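Local coordinates for DegV domain-containing protein Cgl2349/cg2579 (Corynebacterium glutamicum, PDB 3EGL) that binds long-chain fatty acids such as palmitate and may take part in lipid transport or fatty acid metabolism, at residues G153-T157 with A158-V162. Residues are numbered along the deposited sequence; the frame is centred on the assembly and turned at random.
With PLM (palmitic acid), chain D.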
loop_
_atom_site.group_PDB
_atom_site.type_symbol
_atom_site.label_atom_id
_atom_site.label_comp_id
_atom_site.label_asym_id
_atom_site.label_seq_id
_atom_site.Cartn_x
_atom_site.Cartn_y
_atom_site.Cartn_z
ATOM N N GLY A 153 6.974 5.514 -15.291
ATOM C CA GLY A 153 8.126 6.272 -14.841
ATOM C C GLY A 153 8.688 5.771 -13.525
ATOM O O GLY A 153 9.622 6.355 -12.986
ATOM N N ARG A 154 8.131 4.694 -12.974
ATOM C CA ARG A 154 8.549 4.246 -11.654
ATOM C C ARG A 154 9.571 3.108 -11.701
ATOM O O ARG A 154 9.934 2.557 -10.661
ATOM C CB ARG A 154 7.330 3.832 -10.825
ATOM C CG ARG A 154 6.653 4.979 -10.091
ATOM C CD ARG A 154 5.797 5.815 -11.024
ATOM N NE ARG A 154 5.052 6.796 -10.262
ATOM C CZ ARG A 154 4.157 7.629 -10.789
ATOM N NH1 ARG A 154 3.867 7.603 -12.095
ATOM N NH2 ARG A 154 3.543 8.474 -9.994
ATOM N N ILE A 155 9.988 2.728 -12.904
ATOM C CA ILE A 155 11.081 1.811 -13.072
ATOM C C ILE A 155 12.296 2.657 -13.416
ATOM O O ILE A 155 12.342 3.279 -14.479
ATOM C CB ILE A 155 10.847 0.835 -14.255
ATOM C CG1 ILE A 155 9.466 0.182 -14.191
ATOM C CG2 ILE A 155 12.001 -0.188 -14.346
ATOM C CD1 ILE A 155 9.276 -0.753 -13.008
ATOM N N SER A 156 13.273 2.701 -12.524
ATOM C CA SER A 156 14.539 3.386 -12.833
ATOM C C SER A 156 15.251 2.668 -13.982
ATOM O O SER A 156 15.026 1.451 -14.222
ATOM C CB SER A 156 15.447 3.425 -11.605
ATOM O OG SER A 156 16.028 2.144 -11.408
ATOM N N THR A 157 16.100 3.413 -14.690
ATOM C CA THR A 157 16.902 2.845 -15.783
ATOM C C THR A 157 17.965 1.866 -15.289
ATOM O O THR A 157 18.277 0.877 -15.973
ATOM C CB THR A 157 17.534 3.937 -16.660
ATOM O OG1 THR A 157 18.260 4.849 -15.833
ATOM C CG2 THR A 157 16.425 4.703 -17.418
ATOM N N ALA A 158 18.497 2.139 -14.097
ATOM C CA ALA A 158 19.313 1.174 -13.367
ATOM C C ALA A 158 18.581 -0.183 -13.246
ATOM O O ALA A 158 19.176 -1.238 -13.471
ATOM C CB ALA A 158 19.683 1.725 -11.992
ATOM N N THR A 159 17.293 -0.148 -12.914
ATOM C CA THR A 159 16.482 -1.366 -12.847
ATOM C C THR A 159 16.276 -2.008 -14.240
ATOM O O THR A 159 16.441 -3.227 -14.401
ATOM C CB THR A 159 15.091 -1.132 -12.112
ATOM O OG1 THR A 159 15.315 -0.557 -10.818
ATOM C CG2 THR A 159 14.316 -2.432 -11.944
ATOM N N ALA A 160 15.902 -1.199 -15.233
ATOM C CA ALA A 160 15.696 -1.720 -16.592
ATOM C C ALA A 160 15.860 -0.613 -17.629
ATOM O O ALA A 160 15.088 0.349 -17.645
ATOM C CB ALA A 160 14.307 -2.412 -16.705
HETATM N N MSE A 161 16.880 -0.733 -18.477
HETATM C CA MSE A 161 17.130 0.288 -19.507
HETATM C C MSE A 161 16.147 0.255 -20.668
HETATM O O MSE A 161 15.918 1.259 -21.337
HETATM C CB MSE A 161 18.531 0.160 -20.045
HETATM C CG MSE A 161 19.535 0.889 -19.200
HETATM SE SE MSE A 161 21.183 0.303 -19.937
HETATM C CE MSE A 161 21.638 1.856 -21.006
ATOM N N VAL A 162 15.560 -0.914 -20.880
ATOM C CA VAL A 162 14.642 -1.148 -21.975
ATOM C C VAL A 162 13.604 -2.112 -21.394
ATOM O O VAL A 162 13.964 -2.975 -20.584
ATOM C CB VAL A 162 15.461 -1.648 -23.194
ATOM C CG1 VAL A 162 14.931 -2.885 -23.803
ATOM C CG2 VAL A 162 15.612 -0.540 -24.202
HETATM C C1 PLM D . 0.523 9.540 -8.454
HETATM O O1 PLM D . 1.451 9.967 -7.744
HETATM O O2 PLM D . 0.462 9.926 -9.632
HETATM C C2 PLM D . -0.498 8.562 -7.954
HETATM C C3 PLM D . 0.213 7.252 -7.624
HETATM C C4 PLM D . 0.576 6.378 -8.797
HETATM C C5 PLM D . 1.649 5.423 -8.277
HETATM C C6 PLM D . 2.010 4.353 -9.275
HETATM C C7 PLM D . 3.106 3.496 -8.684
HETATM C C8 PLM D . 3.288 2.138 -9.378
HETATM C C9 PLM D . 2.160 1.179 -8.989
HETATM C CA PLM D . 2.553 -0.296 -9.156
HETATM C CB PLM D . 1.346 -1.223 -9.234
HETATM C CC PLM D . 0.418 -1.250 -8.010
HETATM C CD PLM D . 0.845 -2.329 -7.030
HETATM C CE PLM D . -0.299 -2.854 -6.185
HETATM C CF PLM D . -0.132 -2.445 -4.718
HETATM C CG PLM D . 0.556 -3.494 -3.846
HETATM O O HOH W 1 13.655 2.505 -16.942
#
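S156 and T159 meet through their hydroxyls: S156 OG lies 2.9 Å from T159 OG1 in a hydrogen bond that either could donate. S156 OG stands between its own backbone N and carbonyl carbon (chi1 76°), which turns it along the chain toward T159, whose N is also close to S156 OG, at 3.0 Å. The main chain closes the turn with A160 N donating to S156 O at 3.0 Å. A bond from residue i+4 back to i, with helical backbone angles at T157, A158 and T159, makes this a single alpha-turn; A160 ends it by turning to an extended conformation. The turn sits on the surface, in the long loop joining strands 137-142 and 171-175 of the six-stranded sheet. A water donates to I155 O (2.9 Å) and to A160 O (2.7 Å), linking the carbonyl just before the turn to the one at its last residue. Apolar contact comes from I155 CG2, which reaches T159 CB at 3.9 Å and A160 CB at 4.0 Å; the I155 and T159 side chains cross at about a right angle. They also touch M179 and I181, respectively, so the turn packs on strand 178-181. Two residues before the turn, part of the palmitate chain passes one face of the R154 guanidinium near its rim, PLM C6 lying 4.0 Å above the plane, while R154 NH2 is hydrogen-bonded to L75 O and R154 NH1 to S152 O.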